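Local coordinates for LysR family transcriptional regulator (Vibrio vulnificus, PDB 5FHK), which probably acts as a DNA-binding transcription regulator of virulence genes, of which this chain is the regulatory (effector-binding-type) domain, at residues Asp101-Lys106 / Arg128-Ala133; Asn134-Val139 / Thr150-Val155; Ile79-Pro84 / Ser141-Gly146. One frame throughout, in Å; residues are numbered along the deposited sequence.

Interaction 1: residues Asp101-Lys106 / Arg128-Ala133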
loop_
_atom_site.group_PDB
_atom_site.type_symbol
_atom_site.label_atom_id
_atom_site.label_comp_id
_atom_site.label_asym_id
_atom_site.label_seq_id
_atom_site.Cartn_x
_atom_site.Cartn_y
_atom_site.Cartn_z
ATOM N N ASP A 101 3.479 -14.164 25.216
ATOM C CA ASP A 101 2.841 -15.465 25.091
ATOM C C ASP A 101 1.724 -15.483 24.054
ATOM O O ASP A 101 0.888 -16.397 24.074
ATOM C CB ASP A 101 2.311 -15.900 26.450
ATOM C CG ASP A 101 3.392 -15.867 27.518
ATOM O OD1 ASP A 101 4.507 -16.362 27.237
ATOM O OD2 ASP A 101 3.138 -15.332 28.621
ATOM N N HIS A 102 1.705 -14.505 23.141
ATOM C CA HIS A 102 0.666 -14.368 22.135
ATOM C C HIS A 102 1.305 -14.278 20.754
ATOM O O HIS A 102 2.467 -13.880 20.611
ATOM C CB HIS A 102 -0.190 -13.121 22.386
ATOM C CG HIS A 102 -1.316 -13.344 23.344
ATOM N ND1 HIS A 102 -2.580 -13.707 22.931
ATOM C CD2 HIS A 102 -1.371 -13.260 24.694
ATOM C CE1 HIS A 102 -3.361 -13.851 23.987
ATOM N NE2 HIS A 102 -2.654 -13.580 25.068
ATOM N N PHE A 103 0.521 -14.650 19.737
ATOM C CA PHE A 103 0.923 -14.472 18.347
ATOM C C PHE A 103 0.866 -12.989 17.998
ATOM O O PHE A 103 -0.197 -12.368 18.102
ATOM C CB PHE A 103 0.004 -15.252 17.400
ATOM C CG PHE A 103 0.027 -16.759 17.581
ATOM C CD1 PHE A 103 1.047 -17.530 17.038
ATOM C CD2 PHE A 103 -0.992 -17.403 18.272
ATOM C CE1 PHE A 103 1.056 -18.935 17.205
ATOM C CE2 PHE A 103 -0.995 -18.781 18.431
ATOM C CZ PHE A 103 0.027 -19.544 17.892
ATOM N N LEU A 104 1.985 -12.432 17.551
ATOM C CA LEU A 104 2.075 -11.012 17.235
ATOM C C LEU A 104 2.248 -10.816 15.738
ATOM O O LEU A 104 2.854 -11.643 15.055
ATOM C CB LEU A 104 3.228 -10.345 17.988
ATOM C CG LEU A 104 3.133 -10.499 19.506
ATOM C CD1 LEU A 104 4.233 -9.713 20.204
ATOM C CD2 LEU A 104 1.753 -10.082 19.982
ATOM N N LEU A 105 1.665 -9.730 15.230
ATOM C CA LEU A 105 1.775 -9.355 13.828
ATOM C C LEU A 105 2.312 -7.938 13.768
ATOM O O LEU A 105 1.727 -7.022 14.360
ATOM C CB LEU A 105 0.427 -9.458 13.116
ATOM C CG LEU A 105 -0.401 -10.675 13.521
ATOM C CD1 LEU A 105 -1.894 -10.556 13.097
ATOM C CD2 LEU A 105 0.234 -11.936 12.958
ATOM N N LYS A 106 3.438 -7.756 13.075
ATOM C CA LYS A 106 4.183 -6.507 13.162
ATOM C C LYS A 106 4.473 -5.954 11.768
ATOM O O LYS A 106 4.965 -6.680 10.901
ATOM C CB LYS A 106 5.482 -6.727 13.945
ATOM C CG LYS A 106 5.268 -6.947 15.449
ATOM C CD LYS A 106 6.560 -7.098 16.211
ATOM C CE LYS A 106 6.323 -6.943 17.720
ATOM N NZ LYS A 106 7.588 -7.000 18.497
ATOM N N ARG A 128 9.762 -11.267 17.687
ATOM C CA ARG A 128 9.429 -11.442 16.290
ATOM C C ARG A 128 7.981 -11.881 16.175
ATOM O O ARG A 128 7.510 -12.737 16.933
ATOM C CB ARG A 128 10.343 -12.460 15.614
ATOM C CG ARG A 128 10.230 -12.433 14.089
ATOM C CD ARG A 128 11.342 -13.196 13.426
ATOM N NE ARG A 128 12.574 -13.026 14.180
ATOM C CZ ARG A 128 13.523 -13.949 14.272
ATOM N NH1 ARG A 128 13.376 -15.109 13.647
ATOM N NH2 ARG A 128 14.609 -13.712 14.994
ATOM N N GLY A 129 7.269 -11.282 15.237
ATOM C CA GLY A 129 5.901 -11.683 15.008
ATOM C C GLY A 129 5.802 -13.044 14.345
ATOM O O GLY A 129 6.706 -13.500 13.640
ATOM N N ARG A 130 4.665 -13.701 14.582
ATOM C CA ARG A 130 4.226 -14.778 13.703
ATOM C C ARG A 130 4.279 -14.333 12.246
ATOM O O ARG A 130 4.564 -15.137 11.353
ATOM C CB ARG A 130 2.807 -15.209 14.097
ATOM C CG ARG A 130 2.131 -16.221 13.157
ATOM C CD ARG A 130 0.719 -16.538 13.653
ATOM N NE ARG A 130 0.168 -17.771 13.092
ATOM C CZ ARG A 130 -1.007 -18.293 13.456
ATOM N NH1 ARG A 130 -1.751 -17.684 14.378
ATOM N NH2 ARG A 130 -1.431 -19.427 12.900
ATOM N N PHE A 131 4.042 -13.047 11.999
ATOM C CA PHE A 131 4.039 -12.448 10.676
ATOM C C PHE A 131 4.658 -11.072 10.825
ATOM O O PHE A 131 4.228 -10.309 11.696
ATOM C CB PHE A 131 2.606 -12.343 10.128
ATOM C CG PHE A 131 2.506 -11.723 8.758
ATOM C CD1 PHE A 131 1.730 -10.593 8.550
ATOM C CD2 PHE A 131 3.148 -12.294 7.674
ATOM C CE1 PHE A 131 1.619 -10.024 7.281
ATOM C CE2 PHE A 131 3.057 -11.735 6.397
ATOM C CZ PHE A 131 2.291 -10.610 6.190
ATOM N N GLN A 132 5.681 -10.770 10.022
ATOM C CA GLN A 132 6.284 -9.444 9.974
ATOM C C GLN A 132 6.317 -8.956 8.540
ATOM O O GLN A 132 6.673 -9.720 7.633
ATOM C CB GLN A 132 7.702 -9.434 10.527
ATOM C CG GLN A 132 7.738 -9.705 12.003
ATOM C CD GLN A 132 9.050 -9.343 12.640
ATOM O OE1 GLN A 132 9.212 -9.525 13.841
ATOM N NE2 GLN A 132 9.996 -8.831 11.847
ATOM N N ALA A 133 5.973 -7.678 8.340
ATOM C CA ALA A 133 5.932 -7.118 6.994
ATOM C C ALA A 133 6.414 -5.678 7.009
ATOM O O ALA A 133 6.358 -4.998 8.031
ATOM C CB ALA A 133 4.519 -7.200 6.396
HETATM O O HOH W 1 4.994 -13.100 18.215
#
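L105 and K106 lie beside F131 and Q132 as neighbouring parallel strands at what is the edge of the mixed sheet within this chain, a clear case of main-chain pairing reinforced by side chains at its start. K106 bonds through both of its backbone polar atoms: its N donates to F131 O (3.0 Å), and its O accepts A133 N (2.9 Å), straddling Q132. Between these bonds, Q132 CA lies 3.2 Å from K106 O in a CA-H...O contact. The next strand along belongs to the second subunit, which pairs in parallel with F131, Q132 and A133, so that the sheet runs through the dimer interface. On one face of the sheet, L105 CD2 meets F131 CB at 3.7 Å, the two side chains crossing at about a right angle. Ahead of the strands, R130 extends over the F103 ring: CG lies anti to the backbone N (chi1 173°), and NH1 sits 3.7 Å above the ring centre in a cation-pi contact, the two planes tilted by 37°. The same guanidinium bonds L147 O through NH1 and M30 O of the second subunit through NH2. On the other face, beside K106, Q132 OE1 accepts G129 N on a lone pair at 3.0 Å, within the turn into strand 131-133.

Interaction 2: residues Asn134-Val139 / Thr150-Val155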
loop_
_atom_site.group_PDB
_atom_site.type_symbol
_atom_site.label_atom_id
_atom_site.label_comp_id
_atom_site.label_asym_id
_atom_site.label_seq_id
_atom_site.Cartn_x
_atom_site.Cartn_y
_atom_site.Cartn_z
ATOM N N ASN A 134 6.886 -5.213 5.857
ATOM C CA ASN A 134 7.270 -3.813 5.706
ATOM C C ASN A 134 6.092 -2.892 5.361
ATOM O O ASN A 134 6.320 -1.707 5.088
ATOM C CB ASN A 134 8.372 -3.674 4.649
ATOM C CG ASN A 134 7.975 -4.243 3.297
ATOM O OD1 ASN A 134 7.064 -5.078 3.189
ATOM N ND2 ASN A 134 8.679 -3.811 2.255
ATOM N N ALA A 135 4.855 -3.395 5.357
ATOM C CA ALA A 135 3.668 -2.572 5.128
ATOM C C ALA A 135 2.579 -2.970 6.120
ATOM O O ALA A 135 2.441 -4.149 6.450
ATOM C CB ALA A 135 3.133 -2.714 3.688
ATOM N N LEU A 136 1.772 -1.998 6.558
ATOM C CA LEU A 136 0.776 -2.273 7.598
ATOM C C LEU A 136 -0.541 -2.789 7.046
ATOM O O LEU A 136 -1.274 -3.481 7.768
ATOM C CB LEU A 136 0.502 -1.018 8.441
ATOM C CG LEU A 136 1.533 -0.800 9.569
ATOM C CD1 LEU A 136 1.316 0.542 10.273
ATOM C CD2 LEU A 136 1.522 -1.935 10.579
ATOM N N ASN A 137 -0.858 -2.484 5.783
ATOM C CA ASN A 137 -2.097 -2.992 5.214
ATOM C C ASN A 137 -2.126 -4.522 5.219
ATOM O O ASN A 137 -3.133 -5.118 5.617
ATOM C CB ASN A 137 -2.321 -2.419 3.805
ATOM C CG ASN A 137 -1.245 -2.842 2.799
ATOM O OD1 ASN A 137 -0.120 -3.210 3.164
ATOM N ND2 ASN A 137 -1.594 -2.778 1.515
ATOM N N VAL A 138 -1.028 -5.188 4.827
ATOM C CA VAL A 138 -1.081 -6.654 4.818
ATOM C C VAL A 138 -1.087 -7.220 6.234
ATOM O O VAL A 138 -1.605 -8.312 6.466
ATOM C CB VAL A 138 0.071 -7.257 3.996
ATOM C CG1 VAL A 138 -0.032 -6.815 2.533
ATOM C CG2 VAL A 138 1.386 -6.878 4.591
ATOM N N VAL A 139 -0.485 -6.512 7.191
ATOM C CA VAL A 139 -0.553 -6.913 8.594
ATOM C C VAL A 139 -2.001 -6.896 9.089
ATOM O O VAL A 139 -2.446 -7.805 9.794
ATOM C CB VAL A 139 0.353 -5.992 9.438
ATOM C CG1 VAL A 139 0.230 -6.321 10.903
ATOM C CG2 VAL A 139 1.830 -6.140 8.986
ATOM N N THR A 150 -1.853 -7.236 16.706
ATOM C CA THR A 150 -0.994 -6.268 16.037
ATOM C C THR A 150 -1.133 -4.898 16.684
ATOM O O THR A 150 -2.051 -4.626 17.456
ATOM C CB THR A 150 -1.326 -6.132 14.547
ATOM O OG1 THR A 150 -0.467 -5.135 13.991
ATOM C CG2 THR A 150 -2.783 -5.685 14.375
ATOM N N LEU A 151 -0.199 -4.026 16.342
ATOM C CA LEU A 151 -0.262 -2.625 16.724
ATOM C C LEU A 151 -0.448 -1.812 15.452
ATOM O O LEU A 151 0.293 -1.987 14.480
ATOM C CB LEU A 151 0.994 -2.188 17.457
ATOM C CG LEU A 151 0.960 -0.700 17.808
ATOM C CD1 LEU A 151 0.073 -0.524 18.999
ATOM C CD2 LEU A 151 2.368 -0.188 18.146
ATOM N N MET A 152 -1.436 -0.931 15.460
ATOM C CA MET A 152 -1.896 -0.381 14.207
ATOM C C MET A 152 -2.326 1.062 14.428
ATOM O O MET A 152 -2.940 1.365 15.469
ATOM C CB MET A 152 -3.059 -1.224 13.678
ATOM C CG MET A 152 -3.566 -0.891 12.308
ATOM S SD MET A 152 -2.537 -1.542 10.995
ATOM C CE MET A 152 -2.377 -3.252 11.477
ATOM N N PRO A 153 -2.019 1.967 13.495
ATOM C CA PRO A 153 -2.502 3.349 13.627
ATOM C C PRO A 153 -4.022 3.387 13.611
ATOM O O PRO A 153 -4.654 2.874 12.681
ATOM C CB PRO A 153 -1.911 4.062 12.400
ATOM C CG PRO A 153 -0.847 3.152 11.864
ATOM C CD PRO A 153 -1.320 1.753 12.220
ATOM N N ASP A 154 -4.604 4.043 14.626
ATOM C CA ASP A 154 -6.055 3.984 14.843
ATOM C C ASP A 154 -6.852 4.425 13.619
ATOM O O ASP A 154 -7.897 3.833 13.316
ATOM C CB ASP A 154 -6.462 4.826 16.061
ATOM C CG ASP A 154 -6.017 6.284 15.960
ATOM O OD1 ASP A 154 -5.411 6.677 14.932
ATOM O OD2 ASP A 154 -6.272 7.039 16.930
ATOM N N VAL A 155 -6.376 5.447 12.895
ATOM C CA VAL A 155 -7.087 5.917 11.700
ATOM C C VAL A 155 -7.265 4.808 10.664
ATOM O O VAL A 155 -8.224 4.829 9.886
ATOM C CB VAL A 155 -6.369 7.138 11.093
ATOM C CG1 VAL A 155 -5.049 6.736 10.442
ATOM C CG2 VAL A 155 -7.275 7.836 10.091
#
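L136 reaches from the first turn of helix 136-144 to M152 and P153 of strand 149-153, within a beta-alpha-beta crossover: strands 131-133 and 149-153 both run parallel to strand 104-107, which lies between them, and the helix makes the connection. The same helix start is held by a bond from L136 N to N16 OD1. No hydrogen bond spans the two segments; apolar packing carries the contact. L136 divides its branches. CD1 points at the proline ring, 3.5 Å from P153 CD, tighter than usual for two carbons, whereas CD2 turns to the strand backbone, 4.1 Å from L151 O. Its CB lies beside the sulfur, 4.0 Å from M152 SD, and the two side chains run side by side but point opposite ways. The methionine bends at chi2 (79°) and again at chi3 (51°), a fold that brings its end close to the helix and leaves CE 3.9 Å from L136 O. One turn farther on, V139 continues the same helix face. Its CG1, anti to the backbone N (chi1 176°), is 4.1 Å from M152 CE and also packs on the threonine, the V139 and T150 side chains meeting at a slant. T150 is buried, and its hydroxyl is satisfied by L105 O on the adjoining strand; on the helix side, V139 CG1 comes within 3.4 Å of T150 OG1.

Interaction 3: residues Ile79-Pro84 / Ser141-Gly146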
loop_
_atom_site.group_PDB
_atom_site.type_symbol
_atom_site.label_atom_id
_atom_site.label_comp_id
_atom_site.label_asym_id
_atom_site.label_seq_id
_atom_site.Cartn_x
_atom_site.Cartn_y
_atom_site.Cartn_z
ATOM N N ILE A 79 -2.751 1.602 18.455
ATOM C CA ILE A 79 -3.461 0.844 19.474
ATOM C C ILE A 79 -3.374 -0.630 19.119
ATOM O O ILE A 79 -3.202 -1.007 17.957
ATOM C CB ILE A 79 -4.939 1.255 19.593
ATOM C CG1 ILE A 79 -5.657 0.953 18.285
ATOM C CG2 ILE A 79 -5.073 2.771 19.903
ATOM C CD1 ILE A 79 -7.091 1.375 18.305
ATOM N N LEU A 80 -3.531 -1.466 20.133
ATOM C CA LEU A 80 -3.459 -2.910 19.965
ATOM C C LEU A 80 -4.845 -3.441 19.647
ATOM O O LEU A 80 -5.816 -3.041 20.297
ATOM C CB LEU A 80 -2.915 -3.555 21.236
ATOM C CG LEU A 80 -1.484 -3.160 21.632
ATOM C CD1 LEU A 80 -1.156 -3.619 23.073
ATOM C CD2 LEU A 80 -0.474 -3.730 20.645
ATOM N N VAL A 81 -4.943 -4.311 18.630
ATOM C CA VAL A 81 -6.204 -4.943 18.248
ATOM C C VAL A 81 -5.986 -6.397 17.830
ATOM O O VAL A 81 -4.862 -6.841 17.589
ATOM C CB VAL A 81 -6.947 -4.192 17.108
ATOM C CG1 VAL A 81 -7.376 -2.819 17.566
ATOM C CG2 VAL A 81 -6.067 -4.080 15.831
ATOM N N ALA A 82 -7.099 -7.141 17.765
ATOM C CA ALA A 82 -7.168 -8.513 17.266
ATOM C C ALA A 82 -8.619 -8.794 16.870
ATOM O O ALA A 82 -9.546 -8.120 17.334
ATOM C CB ALA A 82 -6.677 -9.523 18.316
ATOM N N SER A 83 -8.824 -9.798 16.021
ATOM C CA SER A 83 -10.200 -10.121 15.631
ATOM C C SER A 83 -10.952 -10.798 16.783
ATOM O O SER A 83 -10.342 -11.301 17.723
ATOM C CB SER A 83 -10.213 -11.011 14.390
ATOM O OG SER A 83 -10.000 -12.366 14.736
ATOM N N PRO A 84 -12.288 -10.756 16.773
ATOM C CA PRO A 84 -13.050 -11.519 17.784
ATOM C C PRO A 84 -12.745 -13.003 17.759
ATOM O O PRO A 84 -12.743 -13.649 18.813
ATOM C CB PRO A 84 -14.510 -11.233 17.407
ATOM C CG PRO A 84 -14.447 -9.864 16.772
ATOM C CD PRO A 84 -13.141 -9.816 16.031
ATOM N N SER A 141 -4.640 -7.298 7.348
ATOM C CA SER A 141 -5.360 -8.404 6.732
ATOM C C SER A 141 -5.178 -9.690 7.527
ATOM O O SER A 141 -6.140 -10.434 7.735
ATOM C CB SER A 141 -4.891 -8.568 5.287
ATOM O OG SER A 141 -4.945 -9.926 4.912
ATOM N N ALA A 142 -3.960 -9.941 8.036
ATOM C CA ALA A 142 -3.714 -11.164 8.793
ATOM C C ALA A 142 -4.390 -11.119 10.158
ATOM O O ALA A 142 -4.861 -12.156 10.656
ATOM C CB ALA A 142 -2.206 -11.397 8.946
ATOM N N CYS A 143 -4.431 -9.929 10.768
ATOM C CA CYS A 143 -5.159 -9.711 12.009
ATOM C C CYS A 143 -6.644 -10.024 11.835
ATOM O O CYS A 143 -7.239 -10.739 12.653
ATOM C CB CYS A 143 -4.969 -8.258 12.445
ATOM S SG CYS A 143 -5.573 -7.820 14.082
ATOM N N SER A 144 -7.258 -9.486 10.771
ATOM C CA SER A 144 -8.667 -9.764 10.492
ATOM C C SER A 144 -8.931 -11.257 10.344
ATOM O O SER A 144 -10.007 -11.745 10.723
ATOM C CB SER A 144 -9.097 -9.036 9.221
ATOM O OG SER A 144 -9.398 -7.684 9.487
ATOM N N GLU A 145 -7.961 -12.002 9.835
ATOM C CA GLU A 145 -8.107 -13.439 9.712
ATOM C C GLU A 145 -7.817 -14.173 11.016
ATOM O O GLU A 145 -7.799 -15.406 11.029
ATOM C CB GLU A 145 -7.219 -13.954 8.576
ATOM C CG GLU A 145 -7.907 -13.879 7.203
ATOM C CD GLU A 145 -8.217 -15.256 6.602
ATOM O OE1 GLU A 145 -8.373 -15.346 5.363
ATOM O OE2 GLU A 145 -8.301 -16.246 7.365
ATOM N N GLY A 146 -7.609 -13.456 12.115
ATOM C CA GLY A 146 -7.531 -14.103 13.406
ATOM C C GLY A 146 -6.223 -14.785 13.707
ATOM O O GLY A 146 -6.195 -15.718 14.518
HETATM O O HOH W 2 -6.659 -11.601 15.091
#
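C143 and S83 divide this contact into a close-packed, dry half and a hydrated half. In the first, the thiol of C143 lies against the strand backbone: SG is 3.6 Å from A82 CA and 3.7 Å from V81 O, with V81 CG2 a little farther off at 4.2 Å. The sulfur stands anti to the backbone N (chi1 -171°), which carries it from the helix to the strand; T150 of the neighbouring strand 149-153 and L166 of a loop also pack on the cysteine. No direct hydrogen bond links the two segments here. The second half lies at the helix end, toward the partly exposed S144 and G146. There a water bridges the backbones, accepting from S83 N at 3.0 Å and donating to C143 O at 2.7 Å, a link that supplements the looser packing of S83. S83 CB rests 3.5 Å from C143 O and also faces S144 O, and S83 OG lies 3.3 Å from G146 CA. S83 OG also accepts from Y86 N, as the N-cap of helix 84-87. Two helix termini therefore meet at one place, the beginning of helix 84-87 and the finish of helix 136-144. The latter ends in a Schellman motif, with G146 at positive phi as the C-prime residue, G146 N bonding C143 O at 2.8 Å and L147 N turned to A142 O.

Overall arrangement
From the N terminus, 79-84 comes first and waits until 141-146 for its partner, so interaction 3 spans the longest loop. Interaction 1 opens and closes within that span, bringing 128-133 back beside 101-106. Segment 134-139 follows at once and starts interaction 2 before interaction 3 has closed; since its partner 150-155 comes afterwards, interactions 2 and 3 cross. Helix 136-144 serves both, its early turn in interaction 2 and its end in interaction 3. Interactions 2 and 3 set this helix against the sheet whose strands 131-133 and 104-107 interaction 1 joins; the sheet goes on through 149-153 and 68-82, and all three contacts also touch the second subunit.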